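Local coordinates for protein putative glucoamylase (Bacteroides caccae ATCC 43185, PDB 4QT9) that probably hydrolyses glycosidic bonds in glucan-type carbohydrates as a glucoamylase-like enzyme with an alpha/alpha toroid fold, at residues R30-Y35 against P397-I402; Y51-V56 against F370-F375; F72-I77 against L146-Y151; A79-G84 against Q150-G155; E207-Y212 against L269-V274. All coordinates share one frame; numbering follows the deposited sequence. Where two conformers were deposited one is given.

Overall arrangement
Contacts 1, 3 and 5 lie in the interior, where small aliphatic groups meet, joined in contacts 3 and 5 by selenomethionine methyls and in contact 1 by a threonine; contacts 2 and 4 lie about 20 Å from the centre of the chain, and there aromatic rings take over. Contacts 3 and 4 hold the same two helices, 67-83 and 135-152: contact 3 is wholly apolar, whereas contact 4 adds a tyrosine hydroxyl beside a carboxylate. Contact 1 joins helix 21-37, near the start of the chain, to helix 392-406, and contact 2 is nested within the loop it closes, touching it through Arg31 and Tyr35. Contact 5, between a helix start and a loop, reaches contacts 1 and 3 through Leu269.

Contact 1: R30-Y35 against P397-I402; sequences RRTFLY and PIAVMI
Thr32 of helix 21-37 points its side chain at Ile398 and Ala399 of helix 392-406, a helix-to-helix packing within the alpha/alpha toroid that brings a helix from near the start of the chain against one from near its end. The two branches of the threonine divide the work. With CG2 anti to the backbone N and OG1 beside it (chi1 -52°), the methyl goes to the alanine and the hydroxyl to the isoleucine. Thr32 CG2 meets Ala399 CB methyl to methyl at 3.9 Å and also lies 4.0 Å from Ala399 N. On the other branch, the Thr32 and Ile398 side chains cross at about a right angle, and only the CG2 branch of Ile398 comes near. The small partners let the backbones approach closely: Thr32 CA and Ala399 CA are 6.0 Å apart. All three residues are buried, and the one polar side-chain atom among them is satisfied within its own helix, Thr32 OG1 being hydrogen-bonded to the carbonyl of Val28. Val28 also packs on Ile398, while Ala399 touches Ala76 of helix 67-83. Across the two segments the hydroxyl's nearest neighbour is a methyl, Thr32 OG1 lying 4.1 Å from Ile398 CG2.

Contact 2: Y51-V56 against F370-F375; sequences YHVDGV and FGPFGF
Tyr51 receives the edge of Phe373 on one face of its ring, and this T-shaped pair is the tight part of the contact. Phe373 CE2 stands 3.6 Å above the plane of the Tyr51 ring, over its centre, so that it is nearly equidistant from all six ring carbons; the closest, Tyr51 CZ, is 3.8 Å away. The ring centroids of Tyr51 and Phe373 are 4.9 Å apart and the planes are inclined at 60°, short of a perpendicular T. The tyrosine ring is carried across to its partner by a first torsion that sets CG anti to the backbone N (chi1 -169°). Phe373 is buried, with Leu34 of helix 21-37 also touching its side chain. An alanine in place of Tyr51 would probably leave the CE2 edge of Phe373 without the ring face that covers it and open a gap between the strand and the turn.

Both partners sit where short strands give way to turns. Tyr51 lies on strand 50-52, which pairs antiparallel with strand 389-391, and Phe373 lies in the type I turn from Gly371 to Gly374, which joins the two strands of a small beta hairpin.

Toward the solvent side the packing slackens. Val53 CG2 reaches Pro372 CG at 4.4 Å, a light touch between a partly exposed residue and an exposed one. Beyond it the type I turn from His52 to Gly55 swings away from the hairpin, braced within its own segment by a nearly straight bond of 2.7 Å from His52 ND1 to Val56 O (171° at the hydrogen).

Contact 3: F72-I77 against L146-Y151; sequences FGIMAI and LAVHQY
Ile74 and Val148 press methyl to methyl, with Ile74 CG2 only 3.4 Å from Val148 CG2, tighter than usual van der Waals contact between carbons. Their side chains cross at about a right angle, and one methyl from each makes the contact. The first torsion of Ile74 (chi1 -92°) lies well off a staggered value, which may reflect strain at this tight spot.

The second touch is made from farther off. The selenomethionine Met75 does not leave its helix aimed at the partner, but its chain is extended as far as the selenium and then bends at chi3 (126°), bringing the terminal methyl nearer the facing helix. Met75 CE comes to rest 4.0 Å from Ala147 CB, where the long side chain meets a short one.

These four buried residues join helix 67-83 to helix 135-152 within the alpha/alpha toroid, with the backbones nearest at Met75 CA and Ala147 CA, 7.1 Å apart.

Other elements close round the four. Helix 88-104 puts Ile98 against Ile74 and Met95 against Val148, while Ile166 of helix 157-172 also touches Val148. One residue along from Ile77, Leu78 of the first helix packs on both Ala147 and Val148. Leu269, in the loop that precedes strand 276-277, touches Met75 as well, and Met75 CE lies 3.6 Å from Gly270 CA, so the selenomethionine methyl reaches that loop besides the facing helix.

Contact 4: A79-G84 against Q150-G155; sequences AGIDRG and QYYANG
Tyr151 OH lies 3.2 Å from Asp82 OD1, within hydrogen-bonding distance. The carboxylate oxygen comes up at the edge of the phenol, near the ring plane, and is also 3.6 Å from Tyr151 CE1. The planes of the carboxylate and the ring are 78° apart, so the acid stands nearly upright against the ring rather than lying along it. The extended first torsion of Tyr151 (chi1 -168°) carries its ring from helix 135-152 to the last turn of helix 67-83. That turn ends at Gly84 in a Schellman motif, the positive phi of the glycine closing the helix.

Beside the polar pair, Ile81 divides its branches between two tyrosines. Ile81 CG2 lies 3.9 Å from Tyr151 OH and 4.1 Å from Tyr151 CE2, while Ile81 CD1 meets Tyr152 OH at 3.9 Å, this second pair of side chains crossing at about a right angle. Ile81 and Tyr152 are buried and share Met95 of helix 88-104 as a neighbour; Leu413 of helix 409-415 touches Tyr151.

A phenylalanine in place of Tyr151 would probably leave Asp82 OD1 without its phenolic partner and take away the oxygen that lies nearest to Ile81 CG2. The end of the phenol thus lies between a buried aliphatic branch and an exposed acid that is likely to be negatively charged.

Contact 5: E207-Y212 against L269-V274; sequences ECMIMY and LGLDPV
A buried apolar cluster of the alpha/alpha toroid, its centre about 9 Å from the centre of the chain, joins the start of helix 209-217 to the loop that carries Leu271. Met209, a selenomethionine, and Ile210 both point toward this leucine, which takes one of them on its outer methyl and the other chiefly nearer its backbone. Met209 CE touches Leu271 CD2 at 3.7 Å, the two side chains crossing at about a right angle. The methionine is extended up to its selenium and then turns at chi3 (83°), which delivers the terminal methyl to the leucine. Ile210 meets Leu271 differently: the side chains slide past each other in opposite directions, and Ile210 CD1 lies 3.7 Å from Leu271 CB and 4.1 Å from Leu271 CD2. Ile210 CG1 stands anti to the backbone N (chi1 -159°), reaching toward the loop.

Farther along the loop, Asp272 OD1 accepts from Val274 N at 3.2 Å, from above the carboxylate plane, and closes an Asx turn. Before the leucine, Gly270 N is hydrogen-bonded to Gln143 of helix 135-152, while Ser267 OG bonds to Ile210 N and to the carbonyl of Glu207 where the helix begins.

Three helices contribute neighbours: Trp232 of helix 225-232 packs on Met209, Phe140 of helix 135-152 and Phe414 of helix 409-415 pack on Ile210, and the loop runs on toward strand 276-277.

Contact 1: R30-Y35 against P397-I402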
# COMPACT_ATOMS: atom_id res chain seq x y z
N ARG A 30 2.37 5.90 16.95
CA ARG A 30 3.48 5.30 17.71
C ARG A 30 3.37 3.77 17.74
O ARG A 30 4.37 3.09 17.47
CB ARG A 30 3.57 5.86 19.13
CG ARG A 30 4.87 6.61 19.38
CD ARG A 30 5.66 6.11 20.58
NE ARG A 30 7.01 6.68 20.62
CZ ARG A 30 7.32 7.88 21.11
NH1 ARG A 30 6.37 8.68 21.58
NH2 ARG A 30 8.58 8.30 21.11
N ARG A 31 2.17 3.22 18.01
CA ARG A 31 1.99 1.77 18.08
C ARG A 31 2.10 1.09 16.72
O ARG A 31 2.71 0.03 16.63
CB ARG A 31 0.68 1.40 18.77
CG ARG A 31 0.76 1.62 20.27
CD ARG A 31 -0.17 0.68 20.96
NE ARG A 31 -0.43 1.12 22.32
CZ ARG A 31 -1.20 0.47 23.18
NH1 ARG A 31 -1.80 -0.67 22.82
NH2 ARG A 31 -1.39 0.94 24.40
N THR A 32 1.51 1.67 15.67
CA THR A 32 1.55 1.10 14.31
C THR A 32 2.99 1.05 13.81
O THR A 32 3.39 0.06 13.20
CB THR A 32 0.63 1.89 13.36
OG1 THR A 32 -0.65 1.95 13.98
CG2 THR A 32 0.48 1.22 12.00
N PHE A 33 3.77 2.09 14.14
CA PHE A 33 5.20 2.18 13.85
C PHE A 33 5.93 0.97 14.46
O PHE A 33 6.81 0.41 13.82
CB PHE A 33 5.78 3.50 14.41
CG PHE A 33 7.29 3.55 14.52
CD1 PHE A 33 8.08 3.83 13.40
CD2 PHE A 33 7.93 3.35 15.74
CE1 PHE A 33 9.47 3.87 13.50
CE2 PHE A 33 9.32 3.40 15.84
CZ PHE A 33 10.09 3.65 14.72
N LEU A 34 5.54 0.56 15.70
CA LEU A 34 6.19 -0.57 16.38
C LEU A 34 6.03 -1.91 15.61
O LEU A 34 6.93 -2.75 15.76
CB LEU A 34 5.73 -0.73 17.83
CG LEU A 34 6.06 0.41 18.79
CD1 LEU A 34 5.66 0.03 20.19
CD2 LEU A 34 7.51 0.79 18.76
N TYR A 35 4.96 -2.07 14.73
CA TYR A 35 4.83 -3.27 13.88
C TYR A 35 6.09 -3.40 13.03
O TYR A 35 6.61 -4.49 12.82
CB TYR A 35 3.56 -3.23 12.93
CG TYR A 35 3.42 -4.43 11.99
CD1 TYR A 35 4.13 -4.50 10.79
CD2 TYR A 35 2.68 -5.56 12.36
CE1 TYR A 35 4.11 -5.66 10.00
CE2 TYR A 35 2.57 -6.67 11.52
CZ TYR A 35 3.30 -6.73 10.35
OH TYR A 35 3.26 -7.86 9.54
N PRO A 397 -0.44 1.33 5.56
CA PRO A 397 -1.18 2.53 5.13
C PRO A 397 -1.71 3.40 6.27
O PRO A 397 -1.77 4.60 6.09
CB PRO A 397 -2.30 1.95 4.31
CG PRO A 397 -1.71 0.66 3.76
CD PRO A 397 -1.06 0.12 4.98
N ILE A 398 -1.99 2.81 7.46
CA ILE A 398 -2.47 3.54 8.63
C ILE A 398 -1.42 4.56 9.08
O ILE A 398 -1.75 5.73 9.23
CB ILE A 398 -2.85 2.56 9.78
CG1 ILE A 398 -4.06 1.69 9.35
CG2 ILE A 398 -3.15 3.34 11.08
CD1 ILE A 398 -4.38 0.48 10.25
N ALA A 399 -0.14 4.11 9.26
CA ALA A 399 0.98 4.95 9.71
C ALA A 399 1.30 6.02 8.69
O ALA A 399 1.50 7.17 9.06
CB ALA A 399 2.19 4.11 9.96
N VAL A 400 1.25 5.68 7.42
CA VAL A 400 1.62 6.60 6.34
C VAL A 400 0.53 7.66 6.07
O VAL A 400 0.84 8.85 6.01
CB VAL A 400 2.02 5.80 5.08
CG1 VAL A 400 2.39 6.73 3.92
CG2 VAL A 400 3.21 4.86 5.42
N MSE A 401 -0.75 7.24 6.00
CA MSE A 401 -1.83 8.19 5.74
C MSE A 401 -2.04 9.16 6.92
O MSE A 401 -2.31 10.35 6.63
CB MSE A 401 -3.09 7.49 5.29
CG MSE A 401 -2.90 6.85 3.92
SE MSE A 401 -2.34 8.13 2.52
CE MSE A 401 -3.65 7.60 1.05
N ILE A 402 -1.85 8.71 8.20
CA ILE A 402 -1.95 9.61 9.36
C ILE A 402 -0.84 10.67 9.22
O ILE A 402 -1.09 11.87 9.42
CB ILE A 402 -1.90 8.86 10.72
CG1 ILE A 402 -3.25 8.19 11.06
CG2 ILE A 402 -1.51 9.82 11.86
CD1 ILE A 402 -3.19 7.22 12.30

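Contact 2: Y51-V56 against F370-F375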
# COMPACT_ATOMS: atom_id res chain seq x y z
N TYR A 51 1.94 -10.90 11.53
CA TYR A 51 2.39 -10.98 12.92
C TYR A 51 1.21 -11.46 13.76
O TYR A 51 0.16 -10.82 13.78
CB TYR A 51 2.93 -9.63 13.43
CG TYR A 51 3.63 -9.76 14.77
CD1 TYR A 51 2.90 -9.78 15.96
CD2 TYR A 51 5.00 -9.92 14.85
CE1 TYR A 51 3.52 -9.99 17.18
CE2 TYR A 51 5.64 -10.12 16.07
CZ TYR A 51 4.89 -10.14 17.24
OH TYR A 51 5.53 -10.30 18.45
N HIS A 52 1.37 -12.62 14.39
CA HIS A 52 0.31 -13.22 15.22
C HIS A 52 0.73 -13.16 16.68
O HIS A 52 1.70 -13.81 17.07
CB HIS A 52 -0.02 -14.67 14.77
CG HIS A 52 -0.57 -14.76 13.36
ND1 HIS A 52 -0.88 -15.98 12.78
CD2 HIS A 52 -0.89 -13.78 12.48
CE1 HIS A 52 -1.38 -15.71 11.60
NE2 HIS A 52 -1.42 -14.40 11.37
N VAL A 53 -0.00 -12.36 17.49
CA VAL A 53 0.28 -12.19 18.93
C VAL A 53 0.23 -13.57 19.64
O VAL A 53 1.01 -13.81 20.55
CB VAL A 53 -0.70 -11.17 19.58
CG1 VAL A 53 -0.51 -11.08 21.10
CG2 VAL A 53 -0.58 -9.79 18.94
N ASP A 54 -0.64 -14.49 19.17
CA ASP A 54 -0.85 -15.84 19.71
C ASP A 54 0.32 -16.79 19.45
O ASP A 54 0.40 -17.83 20.10
CB ASP A 54 -2.17 -16.46 19.16
CG ASP A 54 -2.36 -16.33 17.65
OD1 ASP A 54 -2.68 -15.21 17.18
OD2 ASP A 54 -2.27 -17.37 16.95
N GLY A 55 1.21 -16.44 18.50
CA GLY A 55 2.38 -17.23 18.14
C GLY A 55 2.10 -18.42 17.24
O GLY A 55 3.00 -19.22 16.97
N VAL A 56 0.84 -18.55 16.77
CA VAL A 56 0.40 -19.66 15.93
C VAL A 56 0.33 -19.19 14.47
O VAL A 56 -0.48 -18.32 14.12
CB VAL A 56 -0.94 -20.30 16.39
CG1 VAL A 56 -1.16 -21.65 15.72
CG2 VAL A 56 -1.00 -20.44 17.91
N PHE A 370 -7.46 -2.83 19.78
CA PHE A 370 -6.25 -2.01 19.78
C PHE A 370 -5.14 -2.73 20.56
O PHE A 370 -5.12 -2.68 21.79
CB PHE A 370 -6.54 -0.60 20.32
CG PHE A 370 -5.40 0.38 20.11
CD1 PHE A 370 -5.00 0.75 18.83
CD2 PHE A 370 -4.76 0.97 21.20
CE1 PHE A 370 -3.97 1.66 18.63
CE2 PHE A 370 -3.72 1.88 21.00
CZ PHE A 370 -3.34 2.23 19.72
N GLY A 371 -4.28 -3.43 19.84
CA GLY A 371 -3.21 -4.22 20.45
C GLY A 371 -1.85 -3.54 20.57
O GLY A 371 -1.76 -2.32 20.44
N PRO A 372 -0.77 -4.33 20.82
CA PRO A 372 0.56 -3.72 21.01
C PRO A 372 1.11 -2.98 19.79
O PRO A 372 1.77 -1.97 19.97
CB PRO A 372 1.46 -4.92 21.38
CG PRO A 372 0.72 -6.12 20.92
CD PRO A 372 -0.73 -5.79 21.06
N PHE A 373 0.84 -3.47 18.55
CA PHE A 373 1.31 -2.85 17.31
C PHE A 373 0.19 -2.08 16.55
O PHE A 373 0.24 -1.95 15.33
CB PHE A 373 1.95 -3.91 16.38
CG PHE A 373 3.19 -4.60 16.90
CD1 PHE A 373 3.93 -4.04 17.94
CD2 PHE A 373 3.63 -5.79 16.34
CE1 PHE A 373 5.07 -4.67 18.42
CE2 PHE A 373 4.78 -6.41 16.81
CZ PHE A 373 5.49 -5.85 17.85
N GLY A 374 -0.76 -1.54 17.32
CA GLY A 374 -1.90 -0.79 16.81
C GLY A 374 -3.14 -1.64 16.66
O GLY A 374 -3.27 -2.71 17.28
N PHE A 375 -4.08 -1.17 15.84
CA PHE A 375 -5.32 -1.89 15.59
C PHE A 375 -5.06 -3.21 14.92
O PHE A 375 -4.26 -3.28 13.98
CB PHE A 375 -6.28 -1.05 14.73
CG PHE A 375 -6.76 0.19 15.44
CD1 PHE A 375 -7.70 0.10 16.47
CD2 PHE A 375 -6.22 1.44 15.14
CE1 PHE A 375 -8.09 1.23 17.18
CE2 PHE A 375 -6.66 2.58 15.81
CZ PHE A 375 -7.60 2.47 16.81

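Contact 3: F72-I77 against L146-Y151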
# COMPACT_ATOMS: atom_id res chain seq x y z
N PHE A 72 5.58 0.09 2.34
CA PHE A 72 4.73 0.80 3.30
C PHE A 72 5.44 0.93 4.63
O PHE A 72 5.38 1.98 5.26
CB PHE A 72 3.38 0.09 3.51
CG PHE A 72 2.57 -0.25 2.29
CD1 PHE A 72 2.87 0.30 1.05
CD2 PHE A 72 1.51 -1.15 2.37
CE1 PHE A 72 2.12 -0.02 -0.09
CE2 PHE A 72 0.76 -1.47 1.24
CZ PHE A 72 1.06 -0.89 0.02
N GLY A 73 6.11 -0.13 5.04
CA GLY A 73 6.85 -0.22 6.30
C GLY A 73 8.04 0.71 6.40
O GLY A 73 8.28 1.32 7.45
N ILE A 74 8.79 0.82 5.30
CA ILE A 74 9.94 1.70 5.16
C ILE A 74 9.46 3.19 5.35
O ILE A 74 10.12 3.95 6.07
CB ILE A 74 10.55 1.39 3.75
CG1 ILE A 74 11.63 0.31 3.84
CG2 ILE A 74 11.00 2.61 2.98
CD1 ILE A 74 11.87 -0.44 2.46
N MSE A 75 8.28 3.54 4.76
CA MSE A 75 7.64 4.87 4.85
C MSE A 75 7.15 5.09 6.27
O MSE A 75 7.25 6.20 6.81
CB MSE A 75 6.47 4.99 3.86
CG MSE A 75 6.91 5.07 2.44
SE MSE A 75 5.37 5.05 1.25
CE MSE A 75 5.77 6.71 0.23
N ALA A 76 6.65 4.04 6.90
CA ALA A 76 6.24 4.07 8.30
C ALA A 76 7.47 4.32 9.22
O ALA A 76 7.39 5.12 10.15
CB ALA A 76 5.53 2.78 8.68
N ILE A 77 8.62 3.71 8.90
CA ILE A 77 9.85 3.89 9.69
C ILE A 77 10.38 5.34 9.49
O ILE A 77 10.77 5.99 10.47
CB ILE A 77 10.88 2.81 9.31
CG1 ILE A 77 10.43 1.43 9.85
CG2 ILE A 77 12.29 3.17 9.83
CD1 ILE A 77 11.23 0.16 9.32
N LEU A 146 11.97 5.37 -2.91
CA LEU A 146 12.21 6.70 -3.50
C LEU A 146 11.97 7.81 -2.46
O LEU A 146 12.64 8.83 -2.51
CB LEU A 146 11.39 6.92 -4.77
CG LEU A 146 11.83 6.06 -5.99
CD1 LEU A 146 11.03 6.39 -7.22
CD2 LEU A 146 13.34 6.25 -6.32
N ALA A 147 11.03 7.59 -1.53
CA ALA A 147 10.76 8.50 -0.41
C ALA A 147 12.00 8.57 0.54
O ALA A 147 12.42 9.67 0.90
CB ALA A 147 9.53 8.04 0.36
N VAL A 148 12.61 7.42 0.89
CA VAL A 148 13.82 7.37 1.75
C VAL A 148 14.98 8.03 1.00
O VAL A 148 15.78 8.77 1.58
CB VAL A 148 14.19 5.92 2.20
CG1 VAL A 148 15.53 5.88 2.95
CG2 VAL A 148 13.08 5.32 3.06
N HIS A 149 15.07 7.76 -0.31
CA HIS A 149 16.09 8.36 -1.17
C HIS A 149 16.06 9.89 -1.04
O HIS A 149 17.10 10.51 -0.82
CB HIS A 149 15.86 7.96 -2.64
CG HIS A 149 16.88 8.59 -3.53
ND1 HIS A 149 16.68 9.84 -4.07
CD2 HIS A 149 18.14 8.20 -3.79
CE1 HIS A 149 17.81 10.16 -4.68
NE2 HIS A 149 18.72 9.19 -4.55
N GLN A 150 14.86 10.48 -1.15
CA GLN A 150 14.67 11.94 -1.07
C GLN A 150 14.90 12.46 0.35
O GLN A 150 15.41 13.57 0.50
CB GLN A 150 13.29 12.35 -1.60
CG GLN A 150 13.21 12.19 -3.13
CD GLN A 150 14.27 12.95 -3.88
OE1 GLN A 150 15.23 12.38 -4.39
NE2 GLN A 150 14.13 14.26 -3.91
N TYR A 151 14.60 11.65 1.37
CA TYR A 151 14.84 12.04 2.75
C TYR A 151 16.35 12.14 3.05
O TYR A 151 16.76 13.06 3.75
CB TYR A 151 14.19 11.01 3.69
CG TYR A 151 14.11 11.45 5.14
CD1 TYR A 151 13.16 12.38 5.55
CD2 TYR A 151 14.92 10.86 6.11
CE1 TYR A 151 13.04 12.74 6.89
CE2 TYR A 151 14.80 11.21 7.46
CZ TYR A 151 13.86 12.15 7.85
OH TYR A 151 13.74 12.53 9.17

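Contact 4: A79-G84 against Q150-G155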
# COMPACT_ATOMS: atom_id res chain seq x y z
N ALA A 79 8.62 8.12 8.77
CA ALA A 79 7.75 8.98 9.57
C ALA A 79 8.17 8.94 11.07
O ALA A 79 8.17 9.98 11.73
CB ALA A 79 6.29 8.56 9.41
N GLY A 80 8.55 7.75 11.55
CA GLY A 80 9.00 7.55 12.93
C GLY A 80 10.31 8.26 13.22
O GLY A 80 10.46 8.90 14.27
N ILE A 81 11.26 8.17 12.29
CA ILE A 81 12.54 8.85 12.38
C ILE A 81 12.28 10.36 12.44
O ILE A 81 12.83 11.03 13.31
CB ILE A 81 13.47 8.47 11.17
CG1 ILE A 81 13.82 6.97 11.14
CG2 ILE A 81 14.75 9.33 11.15
CD1 ILE A 81 14.38 6.50 9.73
N ASP A 82 11.43 10.88 11.54
CA ASP A 82 11.13 12.31 11.47
C ASP A 82 10.49 12.84 12.75
O ASP A 82 10.80 13.96 13.16
CB ASP A 82 10.23 12.64 10.26
CG ASP A 82 10.27 14.11 9.89
OD1 ASP A 82 11.35 14.60 9.50
OD2 ASP A 82 9.23 14.79 10.02
N ARG A 83 9.64 12.03 13.40
CA ARG A 83 8.98 12.43 14.65
C ARG A 83 9.87 12.22 15.87
O ARG A 83 9.58 12.77 16.94
CB ARG A 83 7.66 11.67 14.82
CG ARG A 83 6.63 12.14 13.82
CD ARG A 83 5.21 11.94 14.28
NE ARG A 83 4.31 12.54 13.31
CZ ARG A 83 3.69 13.70 13.48
NH1 ARG A 83 3.78 14.35 14.64
NH2 ARG A 83 2.93 14.20 12.52
N GLY A 84 10.95 11.45 15.73
CA GLY A 84 11.85 11.18 16.85
C GLY A 84 11.44 9.99 17.70
O GLY A 84 11.78 9.94 18.89
N GLN A 150 14.86 10.48 -1.15
CA GLN A 150 14.67 11.94 -1.07
C GLN A 150 14.90 12.46 0.35
O GLN A 150 15.41 13.57 0.50
CB GLN A 150 13.29 12.35 -1.60
CG GLN A 150 13.21 12.19 -3.13
CD GLN A 150 14.27 12.95 -3.88
OE1 GLN A 150 15.23 12.38 -4.39
NE2 GLN A 150 14.13 14.26 -3.91
N TYR A 151 14.60 11.65 1.37
CA TYR A 151 14.84 12.04 2.75
C TYR A 151 16.35 12.14 3.05
O TYR A 151 16.76 13.06 3.75
CB TYR A 151 14.19 11.01 3.69
CG TYR A 151 14.11 11.45 5.14
CD1 TYR A 151 13.16 12.38 5.55
CD2 TYR A 151 14.92 10.86 6.11
CE1 TYR A 151 13.04 12.74 6.89
CE2 TYR A 151 14.80 11.21 7.46
CZ TYR A 151 13.86 12.15 7.85
OH TYR A 151 13.74 12.53 9.17
N TYR A 152 17.15 11.20 2.52
CA TYR A 152 18.60 11.12 2.75
C TYR A 152 19.48 11.79 1.68
O TYR A 152 20.69 11.97 1.93
CB TYR A 152 19.01 9.65 2.89
CG TYR A 152 18.62 8.98 4.20
CD1 TYR A 152 18.42 9.73 5.36
CD2 TYR A 152 18.59 7.59 4.32
CE1 TYR A 152 18.16 9.12 6.59
CE2 TYR A 152 18.31 6.97 5.53
CZ TYR A 152 18.08 7.74 6.67
OH TYR A 152 17.79 7.12 7.86
N ALA A 153 18.91 12.18 0.51
CA ALA A 153 19.68 12.77 -0.61
C ALA A 153 20.50 13.99 -0.23
O ALA A 153 21.55 14.22 -0.84
CB ALA A 153 18.76 13.11 -1.77
N ASN A 154 20.04 14.78 0.74
CA ASN A 154 20.78 15.98 1.14
C ASN A 154 21.25 15.90 2.59
O ASN A 154 21.61 16.93 3.17
CB ASN A 154 19.94 17.23 0.90
CG ASN A 154 19.65 17.48 -0.57
OD1 ASN A 154 18.53 17.27 -1.05
ND2 ASN A 154 20.65 17.94 -1.31
N GLY A 155 21.31 14.68 3.15
CA GLY A 155 21.76 14.46 4.52
C GLY A 155 23.26 14.50 4.69
O GLY A 155 23.96 15.15 3.92

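Contact 5: E207-Y212 against L269-V274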
# COMPACT_ATOMS: atom_id res chain seq x y z
N GLU A 207 -5.75 -1.14 -7.66
CA GLU A 207 -4.73 -0.60 -6.75
C GLU A 207 -3.34 -0.33 -7.41
O GLU A 207 -2.45 0.18 -6.72
CB GLU A 207 -4.56 -1.57 -5.58
CG GLU A 207 -3.80 -2.84 -5.93
CD GLU A 207 -4.59 -4.02 -6.45
OE1 GLU A 207 -5.53 -3.81 -7.24
OE2 GLU A 207 -4.24 -5.17 -6.09
N CYS A 208 -3.14 -0.70 -8.70
CA CYS A 208 -1.81 -0.73 -9.35
C CYS A 208 -1.39 0.52 -10.14
O CYS A 208 -0.40 0.41 -10.84
CB CYS A 208 -1.70 -1.97 -10.24
SG CYS A 208 -2.21 -3.51 -9.43
N MSE A 209 -2.07 1.69 -10.03
CA MSE A 209 -1.70 2.86 -10.85
C MSE A 209 -0.21 3.30 -10.70
O MSE A 209 0.42 3.55 -11.72
CB MSE A 209 -2.62 4.07 -10.61
CG MSE A 209 -2.42 5.19 -11.64
SE MSE A 209 -3.85 6.51 -11.51
CE MSE A 209 -3.17 7.56 -10.09
N ILE A 210 0.32 3.38 -9.46
CA ILE A 210 1.70 3.81 -9.17
C ILE A 210 2.73 2.93 -9.94
O ILE A 210 3.83 3.39 -10.26
CB ILE A 210 1.98 3.88 -7.63
CG1 ILE A 210 3.19 4.79 -7.26
CG2 ILE A 210 2.13 2.49 -6.97
CD1 ILE A 210 3.09 6.29 -7.76
N MSE A 211 2.37 1.68 -10.25
CA MSE A 211 3.27 0.80 -11.02
C MSE A 211 3.52 1.36 -12.45
O MSE A 211 4.65 1.34 -12.92
CB MSE A 211 2.70 -0.63 -11.07
CG MSE A 211 3.62 -1.61 -11.76
SE MSE A 211 2.60 -3.15 -12.36
CE MSE A 211 1.18 -2.26 -13.24
N TYR A 212 2.47 1.88 -13.12
CA TYR A 212 2.60 2.53 -14.43
C TYR A 212 3.31 3.87 -14.31
O TYR A 212 4.05 4.23 -15.22
CB TYR A 212 1.21 2.75 -15.07
CG TYR A 212 0.70 1.54 -15.80
CD1 TYR A 212 1.03 1.32 -17.13
CD2 TYR A 212 -0.08 0.59 -15.16
CE1 TYR A 212 0.60 0.17 -17.80
CE2 TYR A 212 -0.49 -0.58 -15.81
CZ TYR A 212 -0.14 -0.78 -17.13
OH TYR A 212 -0.58 -1.89 -17.80
N LEU A 269 0.14 6.71 -1.29
CA LEU A 269 0.96 6.86 -0.07
C LEU A 269 2.09 7.87 -0.33
O LEU A 269 2.37 8.71 0.53
CB LEU A 269 1.52 5.54 0.42
CG LEU A 269 0.53 4.42 0.77
CD1 LEU A 269 1.30 3.24 1.32
CD2 LEU A 269 -0.43 4.84 1.83
N GLY A 270 2.67 7.80 -1.52
CA GLY A 270 3.72 8.70 -1.97
C GLY A 270 3.17 9.66 -3.00
O GLY A 270 3.43 10.88 -2.95
N LEU A 271 2.42 9.11 -3.96
CA LEU A 271 1.76 9.90 -5.00
C LEU A 271 0.67 10.79 -4.33
O LEU A 271 -0.29 10.26 -3.80
CB LEU A 271 1.16 8.97 -6.07
CG LEU A 271 0.45 9.64 -7.25
CD1 LEU A 271 1.43 10.36 -8.16
CD2 LEU A 271 -0.32 8.63 -8.06
N ASP A 272 0.89 12.11 -4.30
CA ASP A 272 -0.02 13.05 -3.65
C ASP A 272 -1.34 13.18 -4.47
O ASP A 272 -1.31 13.68 -5.60
CB ASP A 272 0.70 14.41 -3.50
CG ASP A 272 0.01 15.48 -2.69
OD1 ASP A 272 -1.17 15.29 -2.31
OD2 ASP A 272 0.62 16.55 -2.49
N PRO A 273 -2.52 12.75 -3.94
CA PRO A 273 -3.77 12.87 -4.75
C PRO A 273 -4.31 14.28 -4.81
O PRO A 273 -5.10 14.58 -5.71
CB PRO A 273 -4.77 11.94 -4.05
CG PRO A 273 -4.27 11.82 -2.64
CD PRO A 273 -2.77 12.10 -2.64
N VAL A 274 -3.92 15.16 -3.86
CA VAL A 274 -4.47 16.52 -3.79
C VAL A 274 -4.10 17.34 -5.07
O VAL A 274 -2.93 17.54 -5.38
CB VAL A 274 -4.10 17.27 -2.48
CG1 VAL A 274 -4.73 18.68 -2.46
CG2 VAL A 274 -4.54 16.46 -1.25